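Local coordinates for possible acyl-[acyl-carrier protein] desaturase DESA2 (acyl-[acp] desaturase) (stearoyl-acp desaturase) (Mycobacterium tuberculosis, PDB 1ZA0) that may act as a di-iron desaturase that introduces double bonds into acyl chains during mycobacterial fatty acid biosynthesis, at residues G97-R102 and V190-F195; Y37-Q42 and E175-G180; A214-A219 and E266-Q271. All coordinates share one frame; numbering follows the deposited sequence.

From the N terminus, the chain leaves helix 9-27 and runs through the loop holding 37-42, then reaches 97-102 on helix 95-121. Helix 176-206 then supplies both second partners: 175-180 at its start closes contact 2 across 132 intervening residues, and 190-195 closes contact 1 across 87. Because the segments alternate, contacts 1 and 2 cross, joining helix 176-206 to a surface loop near its beginning and to helix 95-121 beside the metal site. Contact 3 follows in series, bringing the C-terminal segment 266-271 back onto helix 208-221. Its centre is about 41 Å from that of contact 2, on the opposite side of the chain's centre.

Contact 1 of 3, residues G97-R102 and V190-F195; sequences GRWLGR and VRHEEF. With MN (manganese (II) ion), chain B.
The indole of W99 and the phenyl ring of F195 lie face to face, with the five-membered ring of W99 and the F195 ring tilted by only 5° and their centroids 3.6 Å apart. W99 CD2 stands above the middle of the phenyl ring. The two side chains run in opposite directions, so that F195 CZ covers W99 CG while F195 CB reaches back over W99 CZ2. Both have CG anti to the backbone N (chi1 170° in W99, -156° in F195), which sends each ring across the space between the helices. Broad and flat, with largely hydrophobic faces, the two rings pack against each other in the buried interior where helices 95-121 and 176-206 meet within the ferritin-like four-helix bundle of the family. The stack is also a neighbour of the metal site: W99 CH2 comes within 4.1 Å of H192 CD2, the two rings meeting obliquely. H192 binds manganese through ND1 at 2.3 Å, in a site completed by E107, E159, E189 and a water. E106 takes a hydrogen bond from H192 NE2, a second-shell bond that, together with the ND1-manganese bond, holds the imidazole in its rotation. R102 and R191 are linked through a water. Lying in the guanidinium plane of R102, it accepts from R102 NH2 at 3.1 Å and from R191 NH2 at 2.9 Å, while E29 and E106 form salt bridges with R102.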
loop_
_atom_site.group_PDB
_atom_site.type_symbol
_atom_site.label_atom_id
_atom_site.label_comp_id
_atom_site.label_asym_id
_atom_site.label_seq_id
_atom_site.Cartn_x
_atom_site.Cartn_y
_atom_site.Cartn_z
ATOM N N GLY A 97 9.595 3.728 17.762
ATOM C CA GLY A 97 10.106 4.810 16.936
ATOM C C GLY A 97 11.012 4.248 15.865
ATOM O O GLY A 97 11.105 4.769 14.750
ATOM N N ARG A 98 11.706 3.202 16.249
ATOM C CA ARG A 98 12.575 2.465 15.371
ATOM C C ARG A 98 11.672 1.857 14.247
ATOM O O ARG A 98 11.988 1.998 13.096
ATOM C CB ARG A 98 13.358 1.385 16.127
ATOM C CG ARG A 98 14.739 1.791 16.606
ATOM C CD ARG A 98 15.550 0.624 17.199
ATOM N N TRP A 99 10.525 1.310 14.593
ATOM C CA TRP A 99 9.609 0.784 13.569
ATOM C C TRP A 99 9.050 1.887 12.692
ATOM O O TRP A 99 9.119 1.739 11.457
ATOM C CB TRP A 99 8.492 -0.050 14.149
ATOM C CG TRP A 99 7.386 -0.412 13.175
ATOM C CD1 TRP A 99 6.067 -0.102 13.317
ATOM C CD2 TRP A 99 7.493 -1.088 11.922
ATOM N NE1 TRP A 99 5.339 -0.613 12.269
ATOM C CE2 TRP A 99 6.173 -1.215 11.395
ATOM C CE3 TRP A 99 8.538 -1.664 11.210
ATOM C CZ2 TRP A 99 5.887 -1.842 10.166
ATOM C CZ3 TRP A 99 8.232 -2.319 9.975
ATOM C CH2 TRP A 99 6.936 -2.358 9.473
ATOM N N LEU A 100 8.503 2.963 13.276
ATOM C CA LEU A 100 7.858 3.992 12.435
ATOM C C LEU A 100 8.836 4.561 11.433
ATOM O O LEU A 100 8.422 4.873 10.307
ATOM C CB LEU A 100 7.127 5.139 13.178
ATOM N N GLY A 101 10.101 4.686 11.838
ATOM C CA GLY A 101 11.161 5.247 11.017
ATOM C C GLY A 101 11.473 4.288 9.872
ATOM O O GLY A 101 11.566 4.728 8.713
ATOM N N ARG A 102 11.606 3.004 10.200
ATOM C CA ARG A 102 11.802 1.959 9.202
ATOM C C ARG A 102 10.622 1.833 8.206
ATOM O O ARG A 102 10.843 1.797 6.991
ATOM C CB ARG A 102 12.137 0.616 9.832
ATOM C CG ARG A 102 12.323 -0.529 8.788
ATOM C CD ARG A 102 13.485 -0.345 7.866
ATOM N NE ARG A 102 13.712 -1.569 7.136
ATOM C CZ ARG A 102 14.741 -2.383 7.358
ATOM N NH1 ARG A 102 15.654 -2.032 8.231
ATOM N NH2 ARG A 102 14.846 -3.533 6.703
ATOM N N VAL A 190 3.198 -7.056 2.439
ATOM C CA VAL A 190 2.904 -8.246 3.234
ATOM C C VAL A 190 3.553 -8.143 4.637
ATOM O O VAL A 190 2.931 -8.459 5.680
ATOM C CB VAL A 190 3.285 -9.527 2.466
ATOM C CG1 VAL A 190 3.331 -10.777 3.395
ATOM C CG2 VAL A 190 2.331 -9.740 1.254
ATOM N N ARG A 191 4.786 -7.717 4.617
ATOM C CA ARG A 191 5.562 -7.485 5.817
ATOM C C ARG A 191 5.013 -6.371 6.694
ATOM O O ARG A 191 4.973 -6.509 7.934
ATOM C CB ARG A 191 7.024 -7.276 5.459
ATOM C CG ARG A 191 7.674 -8.521 4.992
ATOM C CD ARG A 191 9.006 -8.287 4.273
ATOM N NE ARG A 191 10.019 -7.542 5.021
ATOM C CZ ARG A 191 10.856 -8.090 5.917
ATOM N NH1 ARG A 191 10.723 -9.352 6.282
ATOM N NH2 ARG A 191 11.793 -7.362 6.512
ATOM N N HIS A 192 4.482 -5.304 6.059
ATOM C CA HIS A 192 3.900 -4.209 6.773
ATOM C C HIS A 192 2.617 -4.691 7.484
ATOM O O HIS A 192 2.339 -4.385 8.697
ATOM C CB HIS A 192 3.623 -3.032 5.802
ATOM C CG HIS A 192 4.874 -2.360 5.260
ATOM N ND1 HIS A 192 4.831 -1.280 4.391
ATOM C CD2 HIS A 192 6.192 -2.676 5.409
ATOM C CE1 HIS A 192 6.080 -0.908 4.116
ATOM N NE2 HIS A 192 6.921 -1.760 4.674
ATOM N N GLU A 193 1.791 -5.371 6.717
ATOM C CA GLU A 193 0.569 -5.866 7.247
ATOM C C GLU A 193 0.830 -6.819 8.469
ATOM O O GLU A 193 0.069 -6.774 9.438
ATOM C CB GLU A 193 -0.297 -6.541 6.167
ATOM C CG GLU A 193 -1.652 -6.984 6.744
ATOM C CD GLU A 193 -2.312 -8.169 6.045
ATOM O OE1 GLU A 193 -1.797 -8.628 4.994
ATOM O OE2 GLU A 193 -3.407 -8.613 6.538
ATOM N N GLU A 194 1.837 -7.670 8.352
ATOM C CA GLU A 194 2.139 -8.732 9.322
ATOM C C GLU A 194 2.480 -7.986 10.644
ATOM O O GLU A 194 2.014 -8.318 11.711
ATOM C CB GLU A 194 3.342 -9.557 8.865
ATOM C CG GLU A 194 3.920 -10.598 9.830
ATOM C CD GLU A 194 5.061 -11.367 9.229
ATOM O OE1 GLU A 194 5.496 -10.979 8.112
ATOM O OE2 GLU A 194 5.544 -12.393 9.801
ATOM N N PHE A 195 3.309 -6.976 10.526
ATOM C CA PHE A 195 3.752 -6.166 11.667
ATOM C C PHE A 195 2.591 -5.495 12.349
ATOM O O PHE A 195 2.363 -5.737 13.554
ATOM C CB PHE A 195 4.813 -5.143 11.231
ATOM C CG PHE A 195 5.740 -4.673 12.345
ATOM C CD1 PHE A 195 7.106 -4.798 12.215
ATOM C CD2 PHE A 195 5.250 -4.056 13.468
ATOM C CE1 PHE A 195 7.976 -4.316 13.208
ATOM C CE2 PHE A 195 6.110 -3.601 14.479
ATOM C CZ PHE A 195 7.470 -3.749 14.353
HETATM MN MN MN B . 2.999 -0.421 3.208
HETATM O O HOH W 1 12.535 -4.901 5.088
HETATM O O HOH W 2 1.355 0.770 2.445
#

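Contact 2 of 3, residues Y37-Q42 and E175-G180; sequences YVPFDQ and EPILAG
Y37 and I177 meet in a reciprocal way, each offering its side chain to the other's backbone. The methyl CG2 of I177 points at the carbonyl of Y37, with CG2 and Y37 O 3.2 Å apart. In return, the Y37 ring turns an edge to the carbonyl of I177, whose O lies near the ring plane, 3.8 Å from Y37 CD1. With its CG anti to its own carbonyl carbon (chi1 -74°), the tyrosine ring is carried along the helix to G180, where Y37 CE1 lies 3.5 Å from G180 C, at an oblique approach. Glycine suits this place because a side chain would crowd CE1 of the ring, which here meets bare backbone. Beyond it the phenol OH is hydrogen-bonded to R184, and W32 meets the ring nearly at right angles. A looser touch follows at P39, the centre of an inverse gamma turn, whose CD is 4.3 Å from I177 CG2. The helix begins here with E175 as N-cap: OE1 accepts from L178 N and OE2 from I177 N, both donors lying well above the carboxylate plane. P176, in the first turn, has no amide hydrogen to satisfy. The loop is backed by helix 95-121, where V38 packs on E116 and V120 and P39 on T121, whereas L178 points away from the loop, and its side chain touches I65 and C69 of helix 63-77.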
loop_
_atom_site.group_PDB
_atom_site.type_symbol
_atom_site.label_atom_id
_atom_site.label_comp_id
_atom_site.label_asym_id
_atom_site.label_seq_id
_atom_site.Cartn_x
_atom_site.Cartn_y
_atom_site.Cartn_z
ATOM N N TYR A 37 15.529 -0.644 -10.129
ATOM C CA TYR A 37 14.370 -0.999 -10.924
ATOM C C TYR A 37 13.981 0.054 -11.947
ATOM O O TYR A 37 12.838 0.065 -12.499
ATOM C CB TYR A 37 13.194 -1.325 -9.995
ATOM C CG TYR A 37 13.413 -2.670 -9.356
ATOM C CD1 TYR A 37 12.928 -3.852 -9.997
ATOM C CD2 TYR A 37 14.149 -2.797 -8.171
ATOM C CE1 TYR A 37 13.162 -5.108 -9.436
ATOM C CE2 TYR A 37 14.370 -4.044 -7.594
ATOM C CZ TYR A 37 13.884 -5.195 -8.230
ATOM O OH TYR A 37 14.140 -6.396 -7.686
ATOM N N VAL A 38 14.933 0.941 -12.222
ATOM C CA VAL A 38 14.660 2.054 -13.173
ATOM C C VAL A 38 15.595 1.964 -14.388
ATOM O O VAL A 38 16.779 2.023 -14.226
ATOM C CB VAL A 38 14.828 3.445 -12.473
ATOM C CG1 VAL A 38 14.552 4.580 -13.432
ATOM C CG2 VAL A 38 13.861 3.528 -11.283
ATOM N N PRO A 39 15.051 1.796 -15.598
ATOM C CA PRO A 39 15.888 1.632 -16.791
ATOM C C PRO A 39 16.323 2.978 -17.323
ATOM O O PRO A 39 15.781 3.472 -18.316
ATOM C CB PRO A 39 14.936 0.934 -17.805
ATOM C CG PRO A 39 13.583 1.460 -17.430
ATOM C CD PRO A 39 13.625 1.671 -15.918
ATOM N N PHE A 40 17.256 3.547 -16.637
ATOM C CA PHE A 40 17.759 4.878 -16.907
ATOM C C PHE A 40 18.239 5.022 -18.340
ATOM O O PHE A 40 18.070 6.098 -18.896
ATOM C CB PHE A 40 18.900 5.231 -15.933
ATOM C CG PHE A 40 18.421 5.522 -14.532
ATOM C CD1 PHE A 40 17.707 6.687 -14.264
ATOM C CD2 PHE A 40 18.681 4.624 -13.502
ATOM C CE1 PHE A 40 17.259 6.953 -12.971
ATOM C CE2 PHE A 40 18.221 4.835 -12.204
ATOM C CZ PHE A 40 17.501 6.013 -11.924
ATOM N N ASP A 41 18.787 3.937 -18.943
ATOM C CA ASP A 41 19.253 3.946 -20.348
ATOM C C ASP A 41 18.194 4.467 -21.291
ATOM O O ASP A 41 18.539 5.023 -22.297
ATOM C CB ASP A 41 19.511 2.509 -20.872
ATOM C CG ASP A 41 20.816 1.926 -20.415
ATOM O OD1 ASP A 41 21.630 2.585 -19.725
ATOM O OD2 ASP A 41 21.089 0.740 -20.672
ATOM N N GLN A 42 16.913 4.219 -21.012
ATOM C CA GLN A 42 15.795 4.682 -21.870
ATOM C C GLN A 42 15.398 6.153 -21.656
ATOM O O GLN A 42 14.583 6.683 -22.375
ATOM C CB GLN A 42 14.526 3.915 -21.550
ATOM C CG GLN A 42 14.622 2.503 -21.944
ATOM C CD GLN A 42 13.394 1.718 -21.567
ATOM O OE1 GLN A 42 12.259 2.273 -21.489
ATOM N NE2 GLN A 42 13.602 0.390 -21.374
ATOM N N GLU A 175 5.571 -6.373 -18.694
ATOM C CA GLU A 175 6.846 -5.708 -18.709
ATOM C C GLU A 175 7.657 -6.111 -17.453
ATOM O O GLU A 175 7.255 -5.795 -16.327
ATOM C CB GLU A 175 6.657 -4.189 -18.780
ATOM C CG GLU A 175 7.938 -3.498 -19.276
ATOM C CD GLU A 175 9.024 -3.397 -18.217
ATOM O OE1 GLU A 175 8.859 -2.599 -17.234
ATOM O OE2 GLU A 175 10.075 -4.027 -18.382
ATOM N N PRO A 176 8.741 -6.844 -17.642
ATOM C CA PRO A 176 9.475 -7.472 -16.552
ATOM C C PRO A 176 10.146 -6.541 -15.503
ATOM O O PRO A 176 10.139 -6.945 -14.365
ATOM C CB PRO A 176 10.541 -8.257 -17.283
ATOM C CG PRO A 176 10.784 -7.383 -18.590
ATOM C CD PRO A 176 9.346 -7.183 -18.977
ATOM N N ILE A 177 10.754 -5.418 -15.897
ATOM C CA ILE A 177 11.275 -4.426 -14.952
ATOM C C ILE A 177 10.198 -3.971 -13.995
ATOM O O ILE A 177 10.355 -4.139 -12.801
ATOM C CB ILE A 177 11.887 -3.220 -15.672
ATOM C CG1 ILE A 177 12.971 -3.661 -16.672
ATOM C CG2 ILE A 177 12.532 -2.273 -14.643
ATOM C CD1 ILE A 177 13.844 -4.671 -16.116
ATOM N N LEU A 178 9.071 -3.491 -14.515
ATOM C CA LEU A 178 7.951 -3.046 -13.700
ATOM C C LEU A 178 7.308 -4.136 -12.868
ATOM O O LEU A 178 6.922 -3.900 -11.688
ATOM C CB LEU A 178 6.923 -2.289 -14.485
ATOM C CG LEU A 178 5.772 -1.617 -13.665
ATOM C CD1 LEU A 178 6.139 -0.472 -12.739
ATOM C CD2 LEU A 178 4.632 -1.089 -14.545
ATOM N N ALA A 179 7.249 -5.333 -13.442
ATOM C CA ALA A 179 6.715 -6.466 -12.736
ATOM C C ALA A 179 7.589 -6.734 -11.499
ATOM O O ALA A 179 7.067 -6.966 -10.441
ATOM C CB ALA A 179 6.624 -7.698 -13.631
ATOM N N GLY A 180 8.898 -6.706 -11.662
ATOM C CA GLY A 180 9.859 -6.829 -10.590
ATOM C C GLY A 180 9.713 -5.797 -9.483
ATOM O O GLY A 180 9.740 -6.119 -8.287
#

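Contact 3 of 3, residues A214-A219 and E266-Q271; sequences AIAARA and EPSLKQ
L269 lays one methyl branch against the helix at A216: L269 CD2 is 3.5 Å from A216 CA and 3.6 Å from A216 CB. Alanine suits the spot, since its single methyl leaves the helix backbone accessible and the leucine methyl can settle directly on it. The same CD2 also approaches I215 CG2 at 4.0 Å, and CD1 of L269 lies only slightly farther from that methyl. Here the two branched side chains cross at about a right angle. L269 CG is anti to its carbonyl carbon (chi1 -58°), which places CG and its two methyls nearer the helix, although the first bond of the side chain does not point straight at it. This tight half continues into the interior, where I215 meets V153 and F157 of helix 148-172, and I258 of helix 247-260 is touched by both I215 and L269. Toward the solvent the fit slackens. Exposed S268 keeps its OG 4.4 Å from A216 CB, and its carbonyl O stays 4.1 Å from the same methyl; a small polar residue is at home on this exposed side. The turn presenting L269 is closed by the backbone bond from L269 N to E266 O. Since no hydrogen bond or salt bridge joins 214-219 to 266-271, these two segments are probably held together mainly by hydrophobic burial, with a long, weak ion pair from E266 to R208 on the same helix alongside.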
loop_
_atom_site.group_PDB
_atom_site.type_symbol
_atom_site.label_atom_id
_atom_site.label_comp_id
_atom_site.label_asym_id
_atom_site.label_seq_id
_atom_site.Cartn_x
_atom_site.Cartn_y
_atom_site.Cartn_z
ATOM N N ALA A 214 -13.158 -1.365 17.291
ATOM C CA ALA A 214 -12.354 -0.712 16.282
ATOM C C ALA A 214 -12.402 -1.510 14.961
ATOM O O ALA A 214 -12.574 -0.930 13.903
ATOM C CB ALA A 214 -10.967 -0.505 16.776
ATOM N N ILE A 215 -12.351 -2.833 15.025
ATOM C CA ILE A 215 -12.364 -3.640 13.820
ATOM C C ILE A 215 -13.710 -3.535 13.151
ATOM O O ILE A 215 -13.803 -3.403 11.903
ATOM C CB ILE A 215 -11.975 -5.124 14.142
ATOM C CG1 ILE A 215 -10.526 -5.200 14.614
ATOM C CG2 ILE A 215 -12.247 -6.003 12.912
ATOM C CD1 ILE A 215 -10.127 -6.531 15.283
ATOM N N ALA A 216 -14.773 -3.547 13.954
ATOM C CA ALA A 216 -16.128 -3.386 13.409
ATOM C C ALA A 216 -16.304 -2.070 12.679
ATOM O O ALA A 216 -16.820 -2.038 11.564
ATOM C CB ALA A 216 -17.195 -3.520 14.534
ATOM N N ALA A 217 -15.817 -0.996 13.272
ATOM C CA ALA A 217 -16.015 0.351 12.698
ATOM C C ALA A 217 -15.217 0.550 11.384
ATOM O O ALA A 217 -15.739 1.114 10.422
ATOM C CB ALA A 217 -15.644 1.409 13.725
ATOM N N ARG A 218 -13.958 0.084 11.345
ATOM C CA ARG A 218 -13.159 0.080 10.118
ATOM C C ARG A 218 -13.763 -0.801 9.039
ATOM O O ARG A 218 -13.876 -0.370 7.900
ATOM C CB ARG A 218 -11.723 -0.316 10.412
ATOM C CG ARG A 218 -10.939 0.780 11.081
ATOM C CD ARG A 218 -11.066 2.254 10.425
ATOM N NE ARG A 218 -11.227 3.235 11.508
ATOM C CZ ARG A 218 -12.391 3.677 12.044
ATOM N NH1 ARG A 218 -12.332 4.519 13.058
ATOM N NH2 ARG A 218 -13.594 3.343 11.583
ATOM N N ALA A 219 -14.198 -2.009 9.393
ATOM C CA ALA A 219 -14.789 -2.925 8.439
ATOM C C ALA A 219 -15.959 -2.266 7.747
ATOM O O ALA A 219 -16.193 -2.528 6.566
ATOM C CB ALA A 219 -15.238 -4.189 9.088
ATOM N N GLU A 266 -17.264 -13.998 15.711
ATOM C CA GLU A 266 -17.573 -12.912 16.623
ATOM C C GLU A 266 -18.881 -12.238 16.221
ATOM O O GLU A 266 -19.024 -11.836 15.066
ATOM C CB GLU A 266 -16.430 -11.907 16.588
ATOM C CG GLU A 266 -16.517 -10.766 17.559
ATOM C CD GLU A 266 -16.505 -11.233 19.014
ATOM O OE1 GLU A 266 -15.823 -12.257 19.366
ATOM O OE2 GLU A 266 -17.187 -10.550 19.789
ATOM N N PRO A 267 -19.879 -12.178 17.127
ATOM C CA PRO A 267 -21.225 -11.707 16.741
ATOM C C PRO A 267 -21.285 -10.358 15.980
ATOM O O PRO A 267 -21.925 -10.302 14.955
ATOM C CB PRO A 267 -21.992 -11.623 18.093
ATOM C CG PRO A 267 -21.291 -12.587 19.008
ATOM C CD PRO A 267 -19.827 -12.583 18.550
ATOM N N SER A 268 -20.633 -9.320 16.458
ATOM C CA SER A 268 -20.682 -7.989 15.809
ATOM C C SER A 268 -19.854 -7.830 14.502
ATOM O O SER A 268 -19.743 -6.722 13.943
ATOM C CB SER A 268 -20.211 -6.941 16.799
ATOM O OG SER A 268 -18.797 -6.936 16.885
ATOM N N LEU A 269 -19.244 -8.921 14.036
ATOM C CA LEU A 269 -18.393 -8.900 12.837
ATOM C C LEU A 269 -18.804 -9.932 11.799
ATOM O O LEU A 269 -18.257 -9.929 10.716
ATOM C CB LEU A 269 -16.926 -9.181 13.212
ATOM C CG LEU A 269 -16.232 -8.262 14.224
ATOM C CD1 LEU A 269 -14.864 -8.832 14.577
ATOM C CD2 LEU A 269 -16.129 -6.824 13.702
ATOM N N LYS A 270 -19.737 -10.843 12.137
ATOM C CA LYS A 270 -20.121 -11.938 11.230
ATOM C C LYS A 270 -20.771 -11.377 9.953
ATOM O O LYS A 270 -20.777 -12.030 8.922
ATOM C CB LYS A 270 -21.038 -12.997 11.948
ATOM N N GLN A 271 -21.305 -10.174 10.048
ATOM C CA GLN A 271 -21.890 -9.468 8.900
ATOM C C GLN A 271 -20.879 -8.978 7.856
ATOM O O GLN A 271 -21.281 -8.633 6.732
ATOM C CB GLN A 271 -22.668 -8.257 9.387
ATOM C CG GLN A 271 -21.807 -7.220 10.059
ATOM C CD GLN A 271 -22.553 -5.950 10.386
ATOM O OE1 GLN A 271 -23.276 -5.428 9.546
ATOM N NE2 GLN A 271 -22.359 -5.438 11.598
#